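Local atomic coordinates of protein (hemoglobin) (Mustelus griseus, PDB entry 1GCW), a protein that carries oxygen from the gills to peripheral tissues in a houndshark, binding it at the haem iron of a globin subunit. Residues V23-L28 with I52-V57; D29-V34 with H94-C99; D70-F75 with V127-S132. All blocks are in the same frame, centred on the assembly; numbering follows the deposited sequence.

Contact 1. Residues V23-L28 with I52-V57; sequences VVTQAL and IHAGIV. With HEM (protoporphyrin IX containing Fe), chain G; CMO (carbon monoxide), chain H.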
# COMPACT_ATOMS: atom_id res chain seq x y z
N VAL B 23 0.50 5.04 26.74
CA VAL B 23 -0.16 5.38 25.48
C VAL B 23 0.34 4.35 24.47
O VAL B 23 -0.46 3.73 23.76
CB VAL B 23 0.22 6.80 25.00
CG1 VAL B 23 0.20 6.86 23.48
CG2 VAL B 23 -0.75 7.81 25.57
N VAL B 24 1.65 4.17 24.42
CA VAL B 24 2.28 3.23 23.50
C VAL B 24 1.89 1.80 23.83
O VAL B 24 1.71 0.97 22.94
CB VAL B 24 3.81 3.36 23.55
CG1 VAL B 24 4.46 2.16 22.89
CG2 VAL B 24 4.25 4.64 22.85
N THR B 25 1.77 1.51 25.12
CA THR B 25 1.38 0.18 25.56
C THR B 25 0.03 -0.14 24.92
O THR B 25 -0.12 -1.15 24.23
CB THR B 25 1.23 0.15 27.10
OG1 THR B 25 2.51 0.38 27.71
CG2 THR B 25 0.68 -1.19 27.57
N GLN B 26 -0.93 0.75 25.15
CA GLN B 26 -2.27 0.58 24.61
C GLN B 26 -2.27 0.54 23.09
O GLN B 26 -3.12 -0.11 22.48
CB GLN B 26 -3.16 1.72 25.09
CG GLN B 26 -3.88 1.41 26.39
CD GLN B 26 -4.09 2.65 27.24
OE1 GLN B 26 -3.43 3.67 27.04
NE2 GLN B 26 -5.01 2.57 28.19
N ALA B 27 -1.32 1.24 22.47
CA ALA B 27 -1.22 1.27 21.01
C ALA B 27 -0.76 -0.09 20.47
O ALA B 27 -1.25 -0.55 19.44
CB ALA B 27 -0.26 2.38 20.55
N LEU B 28 0.18 -0.72 21.18
CA LEU B 28 0.68 -2.02 20.76
C LEU B 28 -0.45 -3.02 20.87
O LEU B 28 -0.61 -3.89 20.01
CB LEU B 28 1.83 -2.46 21.66
CG LEU B 28 3.19 -1.93 21.25
CD1 LEU B 28 4.07 -1.81 22.47
CD2 LEU B 28 3.80 -2.86 20.23
N ILE B 52 6.10 -3.83 28.91
CA ILE B 52 7.56 -3.72 29.01
C ILE B 52 8.16 -3.19 27.71
O ILE B 52 9.04 -2.33 27.74
CB ILE B 52 8.21 -5.09 29.37
CG1 ILE B 52 7.99 -5.40 30.86
CG2 ILE B 52 9.71 -5.07 29.09
CD1 ILE B 52 6.54 -5.74 31.23
N HIS B 53 7.70 -3.71 26.58
CA HIS B 53 8.21 -3.27 25.28
C HIS B 53 7.92 -1.78 25.02
O HIS B 53 8.71 -1.09 24.39
CB HIS B 53 7.59 -4.13 24.17
CG HIS B 53 8.59 -4.12 23.03
ND1 HIS B 53 9.77 -4.85 23.08
CD2 HIS B 53 8.52 -3.34 21.87
CE1 HIS B 53 10.43 -4.47 21.98
NE2 HIS B 53 9.75 -3.61 21.28
N ALA B 54 6.78 -1.31 25.52
CA ALA B 54 6.38 0.09 25.35
C ALA B 54 7.47 1.07 25.79
O ALA B 54 7.77 2.04 25.10
CB ALA B 54 5.10 0.35 26.13
N GLY B 55 8.07 0.80 26.95
CA GLY B 55 9.10 1.68 27.44
C GLY B 55 10.25 1.79 26.46
O GLY B 55 10.78 2.87 26.23
N ILE B 56 10.63 0.66 25.88
CA ILE B 56 11.72 0.64 24.92
C ILE B 56 11.43 1.56 23.74
O ILE B 56 12.27 2.40 23.37
CB ILE B 56 11.95 -0.78 24.36
CG1 ILE B 56 12.26 -1.75 25.50
CG2 ILE B 56 13.09 -0.76 23.35
CD1 ILE B 56 13.59 -1.49 26.17
N VAL B 57 10.25 1.39 23.16
CA VAL B 57 9.81 2.18 22.01
C VAL B 57 9.73 3.66 22.36
O VAL B 57 10.35 4.49 21.69
CB VAL B 57 8.43 1.71 21.50
CG1 VAL B 57 8.05 2.48 20.24
CG2 VAL B 57 8.47 0.20 21.21
CHA HEM G . 11.87 -4.05 18.77
CHB HEM G . 11.18 0.70 17.94
CHC HEM G . 7.78 -0.45 14.59
CHD HEM G . 8.51 -5.17 15.41
C1A HEM G . 12.02 -2.65 18.78
C2A HEM G . 13.06 -1.95 19.50
C3A HEM G . 12.84 -0.63 19.28
C4A HEM G . 11.67 -0.50 18.44
CMA HEM G . 13.74 0.52 19.74
CAA HEM G . 14.22 -2.60 20.29
CBA HEM G . 15.63 -2.32 19.74
CGA HEM G . 16.63 -3.41 20.07
O1A HEM G . 16.23 -4.50 20.54
O2A HEM G . 17.84 -3.17 19.86
C1B HEM G . 10.14 0.78 16.99
C2B HEM G . 9.61 2.03 16.50
C3B HEM G . 8.63 1.71 15.60
C4B HEM G . 8.62 0.26 15.48
CMB HEM G . 10.07 3.45 16.87
CAB HEM G . 7.74 2.61 15.03
CBB HEM G . 7.99 3.07 13.73
C1C HEM G . 7.65 -1.84 14.57
C2C HEM G . 6.65 -2.57 13.83
C3C HEM G . 6.87 -3.87 14.04
C4C HEM G . 7.98 -3.97 14.95
CMC HEM G . 5.51 -1.99 12.98
CAC HEM G . 6.19 -4.95 13.47
CBC HEM G . 4.81 -5.18 13.61
C1D HEM G . 9.45 -5.25 16.42
C2D HEM G . 9.81 -6.49 17.09
C3D HEM G . 10.60 -6.16 18.13
C4D HEM G . 10.86 -4.73 18.04
CMD HEM G . 9.33 -7.90 16.75
CAD HEM G . 10.85 -7.05 19.33
CBD HEM G . 12.26 -7.58 19.46
CGD HEM G . 12.39 -8.61 20.57
O1D HEM G . 11.61 -8.52 21.55
O2D HEM G . 13.26 -9.50 20.45
NA HEM G . 11.20 -1.77 18.08
NB HEM G . 9.51 -0.31 16.39
NC HEM G . 8.43 -2.71 15.33
ND HEM G . 10.05 -4.15 17.06
FE HEM G . 9.77 -2.22 16.75
C CMO H . 8.41 -2.23 18.03
O CMO H . 7.63 -2.39 18.79

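Contact 2. Residues D29-V34 with H94-C99; sequences DRMFKV and HLLTDC. With HEM (protoporphyrin IX containing Fe), chain G.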
# COMPACT_ATOMS: atom_id res chain seq x y z
N ASP B 29 -1.25 -2.89 21.93
CA ASP B 29 -2.38 -3.78 22.17
C ASP B 29 -3.41 -3.62 21.05
O ASP B 29 -3.93 -4.60 20.52
CB ASP B 29 -3.03 -3.46 23.52
CG ASP B 29 -2.53 -4.36 24.66
OD1 ASP B 29 -1.53 -5.08 24.47
OD2 ASP B 29 -3.15 -4.33 25.75
N ARG B 30 -3.72 -2.37 20.72
CA ARG B 30 -4.68 -2.05 19.67
C ARG B 30 -4.22 -2.66 18.36
O ARG B 30 -4.98 -3.34 17.67
CB ARG B 30 -4.80 -0.53 19.51
CG ARG B 30 -5.95 -0.08 18.63
CD ARG B 30 -6.08 1.44 18.65
NE ARG B 30 -6.62 1.90 19.91
CZ ARG B 30 -7.92 1.95 20.20
NH1 ARG B 30 -8.82 1.54 19.29
NH2 ARG B 30 -8.32 2.38 21.39
N MET B 31 -2.97 -2.41 18.02
CA MET B 31 -2.38 -2.91 16.79
C MET B 31 -2.51 -4.43 16.65
O MET B 31 -2.92 -4.94 15.61
CB MET B 31 -0.91 -2.51 16.72
CG MET B 31 -0.21 -2.88 15.42
SD MET B 31 1.54 -2.95 15.68
CE MET B 31 2.13 -2.17 14.30
N PHE B 32 -2.14 -5.15 17.71
CA PHE B 32 -2.20 -6.61 17.71
C PHE B 32 -3.60 -7.17 17.45
O PHE B 32 -3.74 -8.29 16.97
CB PHE B 32 -1.67 -7.15 19.05
CG PHE B 32 -0.19 -6.97 19.23
CD1 PHE B 32 0.68 -7.04 18.15
CD2 PHE B 32 0.34 -6.71 20.50
CE1 PHE B 32 2.05 -6.86 18.32
CE2 PHE B 32 1.71 -6.53 20.67
CZ PHE B 32 2.56 -6.60 19.58
N LYS B 33 -4.62 -6.39 17.78
CA LYS B 33 -5.99 -6.85 17.57
C LYS B 33 -6.54 -6.41 16.22
O LYS B 33 -7.18 -7.19 15.52
CB LYS B 33 -6.89 -6.33 18.69
CG LYS B 33 -8.31 -6.89 18.67
CD LYS B 33 -8.54 -7.87 19.81
CE LYS B 33 -8.32 -7.22 21.17
NZ LYS B 33 -9.39 -7.56 22.16
N VAL B 34 -6.30 -5.15 15.86
CA VAL B 34 -6.79 -4.59 14.61
C VAL B 34 -6.08 -5.17 13.40
O VAL B 34 -6.71 -5.52 12.40
CB VAL B 34 -6.65 -3.05 14.61
CG1 VAL B 34 -7.23 -2.46 13.33
CG2 VAL B 34 -7.38 -2.47 15.80
N HIS B 94 3.78 2.01 9.68
CA HIS B 94 2.73 2.99 9.94
C HIS B 94 1.59 2.39 10.76
O HIS B 94 0.77 3.12 11.32
CB HIS B 94 2.18 3.55 8.61
CG HIS B 94 1.21 2.64 7.92
ND1 HIS B 94 -0.14 2.63 8.20
CD2 HIS B 94 1.40 1.69 6.97
CE1 HIS B 94 -0.74 1.72 7.45
NE2 HIS B 94 0.17 1.14 6.70
N LEU B 95 1.53 1.07 10.84
CA LEU B 95 0.45 0.45 11.59
C LEU B 95 0.56 0.77 13.08
O LEU B 95 -0.45 0.96 13.76
CB LEU B 95 0.44 -1.06 11.37
CG LEU B 95 0.33 -1.62 9.94
CD1 LEU B 95 0.42 -3.13 10.02
CD2 LEU B 95 -0.99 -1.21 9.29
N LEU B 96 1.79 0.83 13.60
CA LEU B 96 1.99 1.13 15.02
C LEU B 96 1.75 2.61 15.31
O LEU B 96 0.94 2.96 16.18
CB LEU B 96 3.41 0.75 15.48
CG LEU B 96 3.80 1.14 16.91
CD1 LEU B 96 2.74 0.69 17.90
CD2 LEU B 96 5.14 0.51 17.27
N THR B 97 2.45 3.47 14.58
CA THR B 97 2.32 4.91 14.75
C THR B 97 0.88 5.36 14.54
O THR B 97 0.38 6.24 15.24
CB THR B 97 3.26 5.62 13.78
OG1 THR B 97 3.03 5.12 12.45
CG2 THR B 97 4.71 5.35 14.16
N ASP B 98 0.19 4.73 13.59
CA ASP B 98 -1.20 5.05 13.33
C ASP B 98 -1.98 4.75 14.60
O ASP B 98 -2.90 5.48 14.96
CB ASP B 98 -1.76 4.18 12.20
CG ASP B 98 -1.53 4.79 10.83
OD1 ASP B 98 -0.92 5.87 10.76
OD2 ASP B 98 -1.96 4.18 9.83
N CYS B 99 -1.62 3.65 15.26
CA CYS B 99 -2.29 3.26 16.50
C CYS B 99 -1.92 4.17 17.67
O CYS B 99 -2.72 4.37 18.59
CB CYS B 99 -1.97 1.80 16.83
SG CYS B 99 -2.97 0.62 15.87
CHA HEM G . 11.87 -4.05 18.77
CHB HEM G . 11.18 0.70 17.94
CHC HEM G . 7.78 -0.45 14.59
CHD HEM G . 8.51 -5.17 15.41
C1A HEM G . 12.02 -2.65 18.78
C2A HEM G . 13.06 -1.95 19.50
C3A HEM G . 12.84 -0.63 19.28
C4A HEM G . 11.67 -0.50 18.44
CMA HEM G . 13.74 0.52 19.74
CAA HEM G . 14.22 -2.60 20.29
CBA HEM G . 15.63 -2.32 19.74
CGA HEM G . 16.63 -3.41 20.07
O1A HEM G . 16.23 -4.50 20.54
O2A HEM G . 17.84 -3.17 19.86
C1B HEM G . 10.14 0.78 16.99
C2B HEM G . 9.61 2.03 16.50
C3B HEM G . 8.63 1.71 15.60
C4B HEM G . 8.62 0.26 15.48
CMB HEM G . 10.07 3.45 16.87
CAB HEM G . 7.74 2.61 15.03
CBB HEM G . 7.99 3.07 13.73
C1C HEM G . 7.65 -1.84 14.57
C2C HEM G . 6.65 -2.57 13.83
C3C HEM G . 6.87 -3.87 14.04
C4C HEM G . 7.98 -3.97 14.95
CMC HEM G . 5.51 -1.99 12.98
CAC HEM G . 6.19 -4.95 13.47
CBC HEM G . 4.81 -5.18 13.61
C1D HEM G . 9.45 -5.25 16.42
C2D HEM G . 9.81 -6.49 17.09
C3D HEM G . 10.60 -6.16 18.13
C4D HEM G . 10.86 -4.73 18.04
CMD HEM G . 9.33 -7.90 16.75
CAD HEM G . 10.85 -7.05 19.33
CBD HEM G . 12.26 -7.58 19.46
CGD HEM G . 12.39 -8.61 20.57
O1D HEM G . 11.61 -8.52 21.55
O2D HEM G . 13.26 -9.50 20.45
NA HEM G . 11.20 -1.77 18.08
NB HEM G . 9.51 -0.31 16.39
NC HEM G . 8.43 -2.71 15.33
ND HEM G . 10.05 -4.15 17.06
FE HEM G . 9.77 -2.22 16.75

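Contact 3. Residues D70-F75 with V127-S132; sequences DVKTLF and VIDAIS. With HEM (protoporphyrin IX containing Fe), chain G.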
# COMPACT_ATOMS: atom_id res chain seq x y z
N ASP B 70 17.63 15.20 13.09
CA ASP B 70 18.59 14.21 12.60
C ASP B 70 18.24 12.80 13.06
O ASP B 70 19.07 12.11 13.65
CB ASP B 70 20.00 14.55 13.06
CG ASP B 70 21.06 13.82 12.25
OD1 ASP B 70 22.21 14.31 12.21
OD2 ASP B 70 20.73 12.76 11.67
N VAL B 71 17.02 12.37 12.76
CA VAL B 71 16.57 11.05 13.17
C VAL B 71 17.18 9.91 12.37
O VAL B 71 17.53 8.87 12.94
CB VAL B 71 15.05 10.94 13.07
CG1 VAL B 71 14.57 9.76 13.90
CG2 VAL B 71 14.41 12.23 13.54
N LYS B 72 17.29 10.11 11.06
CA LYS B 72 17.82 9.09 10.15
C LYS B 72 19.09 8.41 10.64
O LYS B 72 19.23 7.19 10.51
CB LYS B 72 18.08 9.71 8.77
CG LYS B 72 16.95 10.61 8.28
CD LYS B 72 16.57 10.31 6.83
CE LYS B 72 16.00 11.55 6.14
NZ LYS B 72 15.47 11.25 4.78
N THR B 73 20.00 9.19 11.20
CA THR B 73 21.26 8.65 11.69
C THR B 73 21.11 7.97 13.05
O THR B 73 21.64 6.87 13.26
CB THR B 73 22.31 9.76 11.81
OG1 THR B 73 22.30 10.55 10.62
CG2 THR B 73 23.69 9.15 12.01
N LEU B 74 20.41 8.63 13.96
CA LEU B 74 20.21 8.08 15.30
C LEU B 74 19.47 6.75 15.24
O LEU B 74 19.57 5.93 16.15
CB LEU B 74 19.42 9.08 16.16
CG LEU B 74 18.36 8.54 17.13
CD1 LEU B 74 18.92 8.48 18.55
CD2 LEU B 74 17.12 9.42 17.07
N PHE B 75 18.73 6.55 14.16
CA PHE B 75 17.96 5.33 13.98
C PHE B 75 18.65 4.36 13.05
O PHE B 75 18.07 3.34 12.68
CB PHE B 75 16.58 5.67 13.42
CG PHE B 75 15.55 5.91 14.48
CD1 PHE B 75 14.20 5.79 14.19
CD2 PHE B 75 15.93 6.25 15.77
CE1 PHE B 75 13.24 6.00 15.16
CE2 PHE B 75 14.98 6.46 16.76
CZ PHE B 75 13.63 6.34 16.46
N VAL B 127 9.71 9.53 11.27
CA VAL B 127 10.19 8.45 12.13
C VAL B 127 10.09 7.15 11.32
O VAL B 127 10.94 6.26 11.45
CB VAL B 127 9.32 8.31 13.39
CG1 VAL B 127 9.58 6.97 14.06
CG2 VAL B 127 9.62 9.45 14.34
N ILE B 128 9.05 7.06 10.50
CA ILE B 128 8.84 5.88 9.67
C ILE B 128 9.89 5.83 8.58
O ILE B 128 10.37 4.75 8.22
CB ILE B 128 7.45 5.91 9.02
CG1 ILE B 128 6.39 5.56 10.04
CG2 ILE B 128 7.40 4.91 7.88
CD1 ILE B 128 5.01 5.88 9.59
N ASP B 129 10.25 6.99 8.06
CA ASP B 129 11.26 7.05 7.01
C ASP B 129 12.61 6.64 7.57
O ASP B 129 13.35 5.88 6.95
CB ASP B 129 11.35 8.47 6.45
CG ASP B 129 12.48 8.63 5.47
OD1 ASP B 129 13.21 9.64 5.56
OD2 ASP B 129 12.64 7.74 4.60
N ALA B 130 12.91 7.14 8.77
CA ALA B 130 14.18 6.85 9.43
C ALA B 130 14.36 5.39 9.81
O ALA B 130 15.44 4.83 9.65
CB ALA B 130 14.33 7.73 10.66
N ILE B 131 13.30 4.77 10.33
CA ILE B 131 13.38 3.38 10.76
C ILE B 131 13.18 2.34 9.66
O ILE B 131 13.36 1.14 9.89
CB ILE B 131 12.37 3.12 11.90
CG1 ILE B 131 12.81 1.90 12.71
CG2 ILE B 131 10.99 2.90 11.34
CD1 ILE B 131 12.17 1.81 14.06
N SER B 132 12.83 2.78 8.46
CA SER B 132 12.63 1.85 7.36
C SER B 132 13.67 2.03 6.26
O SER B 132 13.71 3.07 5.59
CB SER B 132 11.23 2.02 6.78
OG SER B 132 11.07 3.31 6.23
CHA HEM G . 11.87 -4.05 18.77
CHB HEM G . 11.18 0.70 17.94
CHC HEM G . 7.78 -0.45 14.59
CHD HEM G . 8.51 -5.17 15.41
C1A HEM G . 12.02 -2.65 18.78
C2A HEM G . 13.06 -1.95 19.50
C3A HEM G . 12.84 -0.63 19.28
C4A HEM G . 11.67 -0.50 18.44
CMA HEM G . 13.74 0.52 19.74
CAA HEM G . 14.22 -2.60 20.29
CBA HEM G . 15.63 -2.32 19.74
CGA HEM G . 16.63 -3.41 20.07
O1A HEM G . 16.23 -4.50 20.54
O2A HEM G . 17.84 -3.17 19.86
C1B HEM G . 10.14 0.78 16.99
C2B HEM G . 9.61 2.03 16.50
C3B HEM G . 8.63 1.71 15.60
C4B HEM G . 8.62 0.26 15.48
CMB HEM G . 10.07 3.45 16.87
CAB HEM G . 7.74 2.61 15.03
CBB HEM G . 7.99 3.07 13.73
C1C HEM G . 7.65 -1.84 14.57
C2C HEM G . 6.65 -2.57 13.83
C3C HEM G . 6.87 -3.87 14.04
C4C HEM G . 7.98 -3.97 14.95
CMC HEM G . 5.51 -1.99 12.98
CAC HEM G . 6.19 -4.95 13.47
CBC HEM G . 4.81 -5.18 13.61
C1D HEM G . 9.45 -5.25 16.42
C2D HEM G . 9.81 -6.49 17.09
C3D HEM G . 10.60 -6.16 18.13
C4D HEM G . 10.86 -4.73 18.04
CMD HEM G . 9.33 -7.90 16.75
CAD HEM G . 10.85 -7.05 19.33
CBD HEM G . 12.26 -7.58 19.46
CGD HEM G . 12.39 -8.61 20.57
O1D HEM G . 11.61 -8.52 21.55
O2D HEM G . 13.26 -9.50 20.45
NA HEM G . 11.20 -1.77 18.08
NB HEM G . 9.51 -0.31 16.39
NC HEM G . 8.43 -2.71 15.33
ND HEM G . 10.05 -4.15 17.06
FE HEM G . 9.77 -2.22 16.75

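Contact 1. Residues V23-L28 with I52-V57
Val24 opens the contact by laying CG1 against the backbone of Ala54: CG1 lies 3.7 Å from Ala54 CA. This branch is the one anti to the backbone N (chi1 165°), and it also reaches the flank of Val57, so a single methyl fills the angle between two residues one turn apart. Thr25 is where the main chains come nearest, with Thr25 CA and Ala54 CA only 5.0 Å apart. Its OG1 sits 3.0 Å from Ala54 CB, a tight approach of a hydroxyl to a methyl. That oxygen is not left without a polar partner, because it is hydrogen-bonded to the carbonyl O of Lys21 one turn earlier in its own helix. Leu28, one turn after Val24, sets CD1 4.1 Å from Ala54 N, while its CD2 looks toward the bound carbon monoxide. Ala54 CB thus packs among three side chains of helix 20-34, and its small size is consistent with the short axis distance of 8.2 Å; the axes cross at 117°. This close crossing is that of the globin B and E helices. Beyond it, His53, the distal residue, places CD2 3.3 Å from the carbon monoxide O, with haem CHA in the plane of its ring at the edge. Val57 adds CG2, 3.6 Å from the same carbon monoxide O. Helix 50-66 packs on helix 20-34 with one side and faces the haem with another, while Leu28 too reaches the ligand; helix 20-34 is packed in turn on helix 93-108 through Ala27, which touches Ile100 and Glu103.

Contact 2. Residues D29-V34 with H94-C99
Met31 and Cys99 mark the nearest backbone approach, with 6.2 Å between Met31 CA and Cys99 CA, where the two helical segments cross at 124° with their axes 9.1 Å apart. The thiol of Cys99 rests against the backbone of the first helix, SG lying 3.7 Å from Met31 CA, and the aliphatic part of Arg30 flanks it, with Arg30 CG 4.1 Å from Cys99 SG. Met31 does most of the reaching. With CG anti to the backbone N (chi1 -175°) and the next bond also extended, its chain runs straight out across the second helix before bending at the last torsion. The terminal methyl lands on the peptide between Leu95 and Leu96: CE is 3.1 Å from Leu96 N, a tight fit, and 3.6 Å from Leu95 CB. The side chains of Met31 and Leu96 meet at about a right angle, so the thioether passes over the base of the leucine rather than running beside it.

In globin terms this is the packing of the end of the B helix on the G helix, and here it forms part of the haem pocket wall. Met31 CE also lies 3.6 Å from haem CMC, and Leu96 CD2 faces the neighbouring meso carbon CHC, with the Leu96 side chain also close to the bound carbon monoxide. At the far end of Arg30, the guanidinium makes a salt bridge with Glu103 and hydrogen bonds to Phe116 and His121 of a neighbouring subunit, so the same helix turn faces both the haem side and a subunit interface. Along the second segment, His94 ND1 donates to Asp98 OD2 at 2.9 Å, with the acceptor almost in the imidazole plane.

Contact 3. Residues D70-F75 with V127-S132
Lys72 and Asp129 form the polar edge of this contact: NZ donates to Asp129 OD1 at 2.9 Å, meeting the oxygen nearly along its C-O axis, and the charges make this a salt bridge. The lysine chain, bent at chi2, brings its end across to the aspartate although its first bond does not aim there. Asp70, at the N-cap position, accepts from Thr73 OG1 through the syn lone pair of OD2 (2.9 Å), a side-chain bond that ties together the first turn of helix 71-74. At the other helix's C-terminal end, Ser132 OG donates to the carbonyl O of Ile128 at 2.6 Å, tilted 23° from the carbonyl plane. Phe75 N donates to Val71 O, and Ile131 N to Val127 O.

Inside these polar groups the packing is apolar. Ala130 CB meets Val71 CG1 at 3.8 Å and lies equally near Lys72 CA. Val71 CG1 also sits over the centre of one face of the Phe75 ring, while Val127 CG1 meets the ring edge, 3.9 Å from Phe75 CE1. Ile131, beside Phe75 CD1, sends CD1 to within 3.5 Å of haem C2B.

Helix 71-74, just ahead of the proximal F helix 76-83, is thus packed on the end of the H helix 114-131. Ile131 touches Leu78 and the proximal ligand His82 on helix 76-83, Val127 reaches Leu61 on helix 50-66, and Ile128 meets helix 93-108.

In the fold
Contacts 1 and 2 share helix 20-34 and have centres 11 Å apart, and they touch directly where Leu28 CG packs on Leu96 CD1. Contact 3 lies across the centre of the chain, 19 Å from each of the others, with no touch to contact 1 but with Ile128 packed against His94 and Thr97 of contact 2. Along the sequence contact 1 closes before contact 3 opens, whereas the segments of contact 2 alternate with those of both. All three touch the haem: contact 1 from the distal side, contact 2 at the macrocycle edge near CMC and CHC, and contact 3 beside the proximal histidine. Together they join five helices of one globin fold around its cofactor.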